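Local coordinates for CymD (PDB 6Z34), which forms an outer-membrane channel of the FadL family that probably carries monoaromatic hydrocarbons across that membrane by lateral diffusion, at residues N5-S13 against N24-L32; E392-F403 against H423-K434. One frame throughout, in Å; residues are numbered along the deposited sequence.

Overall arrangement
Both contacts belong to the plug-and-barrel architecture of the FadL family. Contact 1 folds the N-terminal segment 5-13 against 24-32 inside the barrel, within the plug that precedes the first wall strand, 43-58. Contact 2 pairs strands 393-404 and 422-437 in the wall; 422-437 also pairs with 43-58, which closes the barrel. The centres of the two contacts are about 11 Å apart, and they touch directly. S398 OG is hydrogen-bonded to P11 O at 3.2 Å, P11 CG lies 3.5 Å from S431 OG, and V7 CG1 packs on A400 CB at 3.6 Å. The inward-facing side chains of contact 2 thus abut the N-terminal part of contact 1.

Contact 1 (N5-S13 against N24-L32)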
loop_
_atom_site.group_PDB
_atom_site.type_symbol
_atom_site.label_atom_id
_atom_site.label_comp_id
_atom_site.label_asym_id
_atom_site.label_seq_id
_atom_site.Cartn_x
_atom_site.Cartn_y
_atom_site.Cartn_z
ATOM N N ASN A 5 2.658 -2.450 2.486
ATOM C CA ASN A 5 2.807 -2.878 3.870
ATOM C C ASN A 5 4.085 -2.205 4.343
ATOM O O ASN A 5 5.174 -2.578 3.895
ATOM C CB ASN A 5 2.896 -4.400 3.990
ATOM C CG ASN A 5 3.816 -5.022 2.948
ATOM O OD1 ASN A 5 3.353 -5.595 1.961
ATOM N ND2 ASN A 5 5.120 -4.915 3.164
ATOM N N LEU A 6 3.958 -1.194 5.211
ATOM C CA LEU A 6 5.103 -0.352 5.560
ATOM C C LEU A 6 6.285 -1.207 5.991
ATOM O O LEU A 6 6.600 -1.324 7.174
ATOM C CB LEU A 6 4.740 0.665 6.643
ATOM C CG LEU A 6 5.659 1.807 7.166
ATOM C CD1 LEU A 6 6.818 1.374 8.090
ATOM C CD2 LEU A 6 6.140 2.750 6.038
ATOM N N VAL A 7 6.876 -1.888 5.008
ATOM C CA VAL A 7 8.316 -2.108 4.986
ATOM C C VAL A 7 9.011 -0.837 4.535
ATOM O O VAL A 7 10.244 -0.773 4.542
ATOM C CB VAL A 7 8.606 -3.359 4.122
ATOM C CG1 VAL A 7 10.104 -3.610 3.934
ATOM C CG2 VAL A 7 7.966 -4.587 4.766
ATOM N N GLY A 8 8.245 0.200 4.201
ATOM C CA GLY A 8 8.770 1.504 3.825
ATOM C C GLY A 8 8.418 1.864 2.391
ATOM O O GLY A 8 7.703 1.141 1.694
ATOM N N VAL A 9 8.929 3.015 1.955
ATOM C CA VAL A 9 8.751 3.491 0.584
ATOM C C VAL A 9 10.125 3.705 -0.042
ATOM O O VAL A 9 10.845 4.650 0.322
ATOM C CB VAL A 9 7.929 4.781 0.524
ATOM C CG1 VAL A 9 7.572 5.082 -0.924
ATOM C CG2 VAL A 9 6.676 4.652 1.364
ATOM N N GLY A 10 10.482 2.844 -0.994
ATOM C CA GLY A 10 11.745 2.947 -1.696
ATOM C C GLY A 10 12.850 2.173 -0.995
ATOM O O GLY A 10 12.704 1.751 0.159
ATOM N N PRO A 11 13.987 1.983 -1.675
ATOM C CA PRO A 11 15.023 1.072 -1.138
ATOM C C PRO A 11 15.759 1.603 0.076
ATOM O O PRO A 11 16.342 0.801 0.821
ATOM C CB PRO A 11 15.986 0.879 -2.320
ATOM C CG PRO A 11 15.275 1.464 -3.526
ATOM C CD PRO A 11 14.340 2.513 -3.000
ATOM N N VAL A 12 15.769 2.914 0.301
ATOM C CA VAL A 12 16.514 3.453 1.437
ATOM C C VAL A 12 15.708 3.277 2.716
ATOM O O VAL A 12 16.228 2.822 3.749
ATOM C CB VAL A 12 16.863 4.933 1.189
ATOM C CG1 VAL A 12 17.529 5.519 2.393
ATOM C CG2 VAL A 12 17.752 5.098 -0.060
ATOM N N SER A 13 14.432 3.656 2.666
ATOM C CA SER A 13 13.522 3.394 3.770
ATOM C C SER A 13 13.374 1.892 4.016
ATOM O O SER A 13 13.523 1.424 5.152
ATOM C CB SER A 13 12.182 4.042 3.461
ATOM O OG SER A 13 11.151 3.416 4.154
ATOM N N ASN A 24 16.117 11.378 5.688
ATOM C CA ASN A 24 16.072 11.718 4.273
ATOM C C ASN A 24 16.052 10.459 3.421
ATOM O O ASN A 24 17.112 9.908 3.114
ATOM C CB ASN A 24 17.266 12.572 3.880
ATOM C CG ASN A 24 17.244 12.927 2.398
ATOM O OD1 ASN A 24 16.264 12.665 1.699
ATOM N ND2 ASN A 24 18.322 13.532 1.917
ATOM N N ILE A 25 14.860 10.003 3.030
ATOM C CA ILE A 25 14.729 8.763 2.275
ATOM C C ILE A 25 14.709 9.091 0.787
ATOM O O ILE A 25 14.465 8.215 -0.054
ATOM C CB ILE A 25 13.477 7.964 2.688
ATOM C CG1 ILE A 25 12.188 8.759 2.463
ATOM C CG2 ILE A 25 13.573 7.466 4.129
ATOM C CD1 ILE A 25 10.930 7.822 2.333
ATOM N N GLY A 26 14.966 10.360 0.455
ATOM C CA GLY A 26 14.965 10.797 -0.928
ATOM C C GLY A 26 13.581 11.214 -1.405
ATOM O O GLY A 26 12.709 11.602 -0.620
ATOM N N ALA A 27 13.380 11.119 -2.722
ATOM C CA ALA A 27 12.124 11.558 -3.318
ATOM C C ALA A 27 10.917 10.809 -2.779
ATOM O O ALA A 27 9.806 11.349 -2.797
ATOM C CB ALA A 27 12.164 11.365 -4.833
ATOM N N GLN A 28 11.100 9.570 -2.320
ATOM C CA GLN A 28 9.991 8.824 -1.735
ATOM C C GLN A 28 9.387 9.515 -0.520
ATOM O O GLN A 28 8.286 9.129 -0.101
ATOM C CB GLN A 28 10.457 7.417 -1.378
ATOM C CG GLN A 28 10.774 6.585 -2.611
ATOM C CD GLN A 28 12.188 6.790 -3.102
ATOM O OE1 GLN A 28 12.857 7.766 -2.728
ATOM N NE2 GLN A 28 12.656 5.881 -3.944
ATOM N N GLY A 29 10.047 10.549 0.030
ATOM C CA GLY A 29 9.443 11.305 1.114
ATOM C C GLY A 29 8.074 11.849 0.752
ATOM O O GLY A 29 7.222 12.027 1.624
ATOM N N MET A 30 7.847 12.127 -0.530
ATOM C CA MET A 30 6.527 12.428 -1.079
ATOM C C MET A 30 5.436 11.516 -0.514
ATOM O O MET A 30 4.284 11.936 -0.319
ATOM C CB MET A 30 6.559 12.276 -2.612
ATOM C CG MET A 30 6.784 13.553 -3.354
ATOM S SD MET A 30 6.801 13.452 -5.155
ATOM C CE MET A 30 7.925 12.112 -5.462
ATOM N N MET A 31 5.779 10.250 -0.286
ATOM C CA MET A 31 4.803 9.257 0.138
ATOM C C MET A 31 4.978 8.859 1.589
ATOM O O MET A 31 4.325 7.917 2.033
ATOM C CB MET A 31 4.883 8.011 -0.741
ATOM C CG MET A 31 4.433 8.230 -2.182
ATOM S SD MET A 31 2.680 8.656 -2.344
ATOM C CE MET A 31 1.940 7.448 -1.282
ATOM N N LEU A 32 5.863 9.524 2.332
ATOM C CA LEU A 32 5.995 9.216 3.752
ATOM C C LEU A 32 5.840 10.512 4.526
ATOM O O LEU A 32 4.715 10.919 4.859
ATOM C CB LEU A 32 7.325 8.533 4.068
ATOM C CG LEU A 32 7.210 7.645 5.318
ATOM C CD1 LEU A 32 8.088 6.413 5.173
ATOM C CD2 LEU A 32 7.520 8.378 6.620
HETATM O O HOH W 1 13.495 4.955 0.171
#
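V9 leans its CG1 methyl on the aliphatic part of Q28, 3.7 Å from Q28 CB, the two side chains running past each other in opposite directions. With CG1 anti to the backbone N (chi1 -170°), this methyl also reaches M31 CB at 4.0 Å. The carbonyl of V9 meets the same glutamine, V9 O lying 3.3 Å from Q28 CB. Toward S13, I25 places CG2 3.8 Å from S13 CB; at the other end the less well ordered L6 brings CD2 to L32 CD1 at 4.2 Å.

Direct hydrogen bonds between the two segments are absent, and water 1 joins them instead. It donates to V9 O at 2.7 Å, accepts from S13 N, and makes a weak, long bond to I25 O.

A second shell fixes these groups. S13 OG accepts from V9 N at 3.2 Å and is itself hydrogen-bonded to I19 O, linking V9 to the loop after the helix. On the other segment, N24 OD1 accepts from G26 N at 2.9 Å in an Asx turn, which is followed by the 3-10 segment 27-31. M30 O is anchored to S156 OG of the barrel wall, and V9 touches E84 on strand 80-91.

Cohesion within this part of the plug therefore rests on aliphatic packing around a water whose partners in the two segments are all backbone atoms, with polar ties to the wall outside it.

Contact 2 (E392-F403 against H423-K434); sequences EDVVDFSLAYGF and HSQIVTSISYTK
K434 lies alongside E392 and D393 and meets both carboxylates. Its NZ salt-bridges E392 OE2 at 2.9 Å, approaching nearly along the C-O axis, and reaches D393 OD1 and OD2 through longer, weak bonds. Bends at chi2 and chi3 (71° and 72°) bring NZ to the acids. The D393 carboxylate lies 24° from the plane of the Y432 ring with OD1 at the ring edge beside OH, though modelled too close to be trusted. At the far end, Y401 OH and S424 OG share a weak hydrogen bond of 2.8 Å.

Backbone bonds run in antiparallel register from V394-T433 to G402-Q425, the strand axes 4.5 Å apart. This pair belongs to the FadL-type barrel wall: D396, S398, A400 and V427 point inward, and S398 and V427 pack on Q14 of the plug. Inside, water 2 donates to V427 O and has a weak bond to S398 OG, which also bonds P11 O, while S429 OG bonds D51.

Apolar contacts occupy the outer face. I430 CD1 lies 3.8 Å from V395 CG1 and sits at the edge of the F397 ring. T428 CG2 approaches F397 CE1 to 3.4 Å, and I426 CG1 lies over one face of the Y401 ring.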
loop_
_atom_site.group_PDB
_atom_site.type_symbol
_atom_site.label_atom_id
_atom_site.label_comp_id
_atom_site.label_asym_id
_atom_site.label_seq_id
_atom_site.Cartn_x
_atom_site.Cartn_y
_atom_site.Cartn_z
ATOM N N GLU A 392 26.045 12.633 -9.762
ATOM C CA GLU A 392 24.711 12.821 -10.298
ATOM C C GLU A 392 23.886 11.550 -10.335
ATOM O O GLU A 392 22.680 11.634 -10.589
ATOM C CB GLU A 392 24.783 13.377 -11.731
ATOM C CG GLU A 392 25.505 14.715 -11.884
ATOM C CD GLU A 392 25.413 15.253 -13.308
ATOM O OE1 GLU A 392 25.849 16.406 -13.536
ATOM O OE2 GLU A 392 24.881 14.526 -14.188
ATOM N N ASP A 393 24.509 10.386 -10.128
ATOM C CA ASP A 393 23.916 9.092 -10.462
ATOM C C ASP A 393 24.074 8.121 -9.299
ATOM O O ASP A 393 25.199 7.796 -8.904
ATOM C CB ASP A 393 24.556 8.512 -11.735
ATOM C CG ASP A 393 24.442 9.435 -12.938
ATOM O OD1 ASP A 393 23.450 9.302 -13.678
ATOM O OD2 ASP A 393 25.342 10.267 -13.189
ATOM N N VAL A 394 22.965 7.648 -8.748
ATOM C CA VAL A 394 23.036 6.780 -7.575
ATOM C C VAL A 394 22.076 5.614 -7.747
ATOM O O VAL A 394 20.932 5.793 -8.177
ATOM C CB VAL A 394 22.730 7.542 -6.266
ATOM C CG1 VAL A 394 22.669 6.577 -5.075
ATOM C CG2 VAL A 394 23.789 8.626 -6.010
ATOM N N VAL A 395 22.546 4.418 -7.409
ATOM C CA VAL A 395 21.722 3.216 -7.390
ATOM C C VAL A 395 21.505 2.809 -5.945
ATOM O O VAL A 395 22.442 2.830 -5.139
ATOM C CB VAL A 395 22.364 2.070 -8.192
ATOM C CG1 VAL A 395 21.544 0.817 -8.045
ATOM C CG2 VAL A 395 22.446 2.464 -9.636
ATOM N N ASP A 396 20.258 2.467 -5.616
ATOM C CA ASP A 396 19.876 2.006 -4.290
ATOM C C ASP A 396 19.221 0.648 -4.431
ATOM O O ASP A 396 18.510 0.402 -5.409
ATOM C CB ASP A 396 18.916 2.972 -3.606
ATOM C CG ASP A 396 19.412 4.401 -3.629
ATOM O OD1 ASP A 396 20.287 4.744 -2.813
ATOM O OD2 ASP A 396 18.907 5.192 -4.449
ATOM N N PHE A 397 19.452 -0.227 -3.451
ATOM C CA PHE A 397 18.959 -1.592 -3.520
ATOM C C PHE A 397 18.600 -2.089 -2.132
ATOM O O PHE A 397 19.299 -1.811 -1.159
ATOM C CB PHE A 397 19.980 -2.544 -4.140
ATOM C CG PHE A 397 19.576 -3.988 -4.057
ATOM C CD1 PHE A 397 18.746 -4.538 -5.014
ATOM C CD2 PHE A 397 20.024 -4.794 -3.022
ATOM C CE1 PHE A 397 18.372 -5.868 -4.946
ATOM C CE2 PHE A 397 19.647 -6.127 -2.945
ATOM C CZ PHE A 397 18.823 -6.662 -3.909
ATOM N N SER A 398 17.545 -2.898 -2.069
ATOM C CA SER A 398 16.926 -3.273 -0.807
ATOM C C SER A 398 16.391 -4.698 -0.890
ATOM O O SER A 398 15.817 -5.096 -1.907
ATOM C CB SER A 398 15.786 -2.312 -0.480
ATOM O OG SER A 398 15.528 -2.268 0.895
ATOM N N LEU A 399 16.564 -5.447 0.194
ATOM C CA LEU A 399 15.988 -6.773 0.350
ATOM C C LEU A 399 15.353 -6.883 1.731
ATOM O O LEU A 399 15.995 -6.564 2.737
ATOM C CB LEU A 399 17.048 -7.851 0.162
ATOM C CG LEU A 399 16.490 -9.250 -0.062
ATOM C CD1 LEU A 399 15.941 -9.379 -1.472
ATOM C CD2 LEU A 399 17.571 -10.281 0.199
ATOM N N ALA A 400 14.100 -7.339 1.783
ATOM C CA ALA A 400 13.387 -7.466 3.049
ATOM C C ALA A 400 12.679 -8.811 3.117
ATOM O O ALA A 400 11.945 -9.177 2.194
ATOM C CB ALA A 400 12.373 -6.330 3.230
ATOM N N TYR A 401 12.887 -9.534 4.211
ATOM C CA TYR A 401 12.248 -10.823 4.455
ATOM C C TYR A 401 11.264 -10.659 5.602
ATOM O O TYR A 401 11.669 -10.320 6.714
ATOM C CB TYR A 401 13.288 -11.897 4.784
ATOM C CG TYR A 401 12.793 -13.339 4.701
ATOM C CD1 TYR A 401 11.527 -13.708 5.164
ATOM C CD2 TYR A 401 13.604 -14.336 4.174
ATOM C CE1 TYR A 401 11.089 -15.023 5.099
ATOM C CE2 TYR A 401 13.171 -15.657 4.103
ATOM C CZ TYR A 401 11.916 -15.990 4.566
ATOM O OH TYR A 401 11.495 -17.300 4.490
ATOM N N GLY A 402 9.982 -10.908 5.332
ATOM C CA GLY A 402 8.952 -10.870 6.355
ATOM C C GLY A 402 8.294 -12.217 6.606
ATOM O O GLY A 402 8.305 -13.100 5.742
ATOM N N PHE A 403 7.686 -12.362 7.786
ATOM C CA PHE A 403 7.113 -13.609 8.272
ATOM C C PHE A 403 5.900 -13.287 9.132
ATOM O O PHE A 403 5.935 -12.343 9.927
ATOM C CB PHE A 403 8.133 -14.396 9.097
ATOM C CG PHE A 403 8.119 -15.874 8.847
ATOM C CD1 PHE A 403 9.009 -16.448 7.953
ATOM C CD2 PHE A 403 7.233 -16.693 9.521
ATOM C CE1 PHE A 403 9.009 -17.811 7.728
ATOM C CE2 PHE A 403 7.229 -18.059 9.303
ATOM C CZ PHE A 403 8.119 -18.618 8.403
ATOM N N HIS A 423 3.560 -17.635 6.640
ATOM C CA HIS A 423 3.580 -16.703 5.520
ATOM C C HIS A 423 4.966 -16.088 5.401
ATOM O O HIS A 423 5.455 -15.472 6.352
ATOM C CB HIS A 423 2.520 -15.613 5.698
ATOM C CG HIS A 423 2.299 -14.787 4.472
ATOM N ND1 HIS A 423 2.557 -15.257 3.202
ATOM C CD2 HIS A 423 1.861 -13.515 4.320
ATOM C CE1 HIS A 423 2.282 -14.312 2.320
ATOM N NE2 HIS A 423 1.860 -13.245 2.973
ATOM N N SER A 424 5.588 -16.249 4.234
ATOM C CA SER A 424 6.934 -15.764 3.963
ATOM C C SER A 424 6.915 -14.837 2.750
ATOM O O SER A 424 6.270 -15.127 1.736
ATOM C CB SER A 424 7.892 -16.940 3.731
ATOM O OG SER A 424 9.112 -16.518 3.154
ATOM N N GLN A 425 7.622 -13.716 2.847
ATOM C CA GLN A 425 7.540 -12.722 1.788
ATOM C C GLN A 425 8.869 -11.997 1.641
ATOM O O GLN A 425 9.452 -11.545 2.634
ATOM C CB GLN A 425 6.417 -11.729 2.078
ATOM C CG GLN A 425 6.291 -10.644 1.053
ATOM C CD GLN A 425 5.266 -9.607 1.445
ATOM O OE1 GLN A 425 5.606 -8.549 1.993
ATOM N NE2 GLN A 425 3.997 -9.899 1.165
ATOM N N ILE A 426 9.333 -11.883 0.397
ATOM C CA ILE A 426 10.597 -11.239 0.066
ATOM C C ILE A 426 10.306 -10.078 -0.870
ATOM O O ILE A 426 9.721 -10.266 -1.946
ATOM C CB ILE A 426 11.584 -12.224 -0.578
ATOM C CG1 ILE A 426 11.991 -13.299 0.428
ATOM C CG2 ILE A 426 12.794 -11.485 -1.112
ATOM C CD1 ILE A 426 13.074 -14.226 -0.069
ATOM N N VAL A 427 10.723 -8.884 -0.469
ATOM C CA VAL A 427 10.517 -7.668 -1.240
ATOM C C VAL A 427 11.894 -7.171 -1.659
ATOM O O VAL A 427 12.705 -6.767 -0.812
ATOM C CB VAL A 427 9.773 -6.596 -0.434
ATOM C CG1 VAL A 427 9.596 -5.331 -1.265
ATOM C CG2 VAL A 427 8.438 -7.122 0.031
ATOM N N THR A 428 12.163 -7.217 -2.957
ATOM C CA THR A 428 13.377 -6.672 -3.529
ATOM C C THR A 428 13.070 -5.288 -4.080
ATOM O O THR A 428 12.121 -5.121 -4.854
ATOM C CB THR A 428 13.911 -7.568 -4.643
ATOM O OG1 THR A 428 14.222 -8.852 -4.107
ATOM C CG2 THR A 428 15.176 -6.975 -5.229
ATOM N N SER A 429 13.878 -4.306 -3.698
ATOM C CA SER A 429 13.631 -2.917 -4.056
ATOM C C SER A 429 14.891 -2.321 -4.666
ATOM O O SER A 429 15.987 -2.430 -4.103
ATOM C CB SER A 429 13.195 -2.108 -2.836
ATOM O OG SER A 429 12.567 -0.898 -3.208
ATOM N N ILE A 430 14.730 -1.682 -5.811
ATOM C CA ILE A 430 15.854 -1.166 -6.565
ATOM C C ILE A 430 15.428 0.162 -7.176
ATOM O O ILE A 430 14.294 0.306 -7.640
ATOM C CB ILE A 430 16.305 -2.203 -7.614
ATOM C CG1 ILE A 430 17.485 -1.683 -8.446
ATOM C CG2 ILE A 430 15.143 -2.617 -8.476
ATOM C CD1 ILE A 430 18.831 -1.821 -7.741
ATOM N N SER A 431 16.311 1.157 -7.118
ATOM C CA SER A 431 15.986 2.461 -7.680
ATOM C C SER A 431 17.234 3.125 -8.243
ATOM O O SER A 431 18.361 2.831 -7.847
ATOM C CB SER A 431 15.331 3.385 -6.648
ATOM O OG SER A 431 16.312 3.968 -5.816
ATOM N N TYR A 432 17.004 4.024 -9.185
ATOM C CA TYR A 432 18.051 4.838 -9.776
ATOM C C TYR A 432 17.621 6.292 -9.674
ATOM O O TYR A 432 16.472 6.628 -9.974
ATOM C CB TYR A 432 18.325 4.448 -11.242
ATOM C CG TYR A 432 19.131 5.499 -11.962
ATOM C CD1 TYR A 432 18.508 6.423 -12.781
ATOM C CD2 TYR A 432 20.504 5.604 -11.779
ATOM C CE1 TYR A 432 19.220 7.401 -13.416
ATOM C CE2 TYR A 432 21.238 6.590 -12.429
ATOM C CZ TYR A 432 20.581 7.484 -13.240
ATOM O OH TYR A 432 21.266 8.472 -13.894
ATOM N N THR A 433 18.543 7.149 -9.241
ATOM C CA THR A 433 18.284 8.577 -9.109
ATOM C C THR A 433 19.326 9.341 -9.905
ATOM O O THR A 433 20.538 9.153 -9.730
ATOM C CB THR A 433 18.282 9.030 -7.648
ATOM O OG1 THR A 433 17.334 8.230 -6.902
ATOM C CG2 THR A 433 17.951 10.534 -7.538
ATOM N N LYS A 434 18.847 10.191 -10.785
ATOM C CA LYS A 434 19.689 11.069 -11.557
ATOM C C LYS A 434 19.409 12.469 -11.046
ATOM O O LYS A 434 18.256 12.921 -11.070
ATOM C CB LYS A 434 19.404 10.952 -13.053
ATOM C CG LYS A 434 19.605 12.263 -13.799
ATOM C CD LYS A 434 21.068 12.628 -13.906
ATOM C CE LYS A 434 21.843 11.768 -14.869
ATOM N NZ LYS A 434 23.259 12.247 -14.903
HETATM O O HOH W 2 13.102 -4.106 0.069
#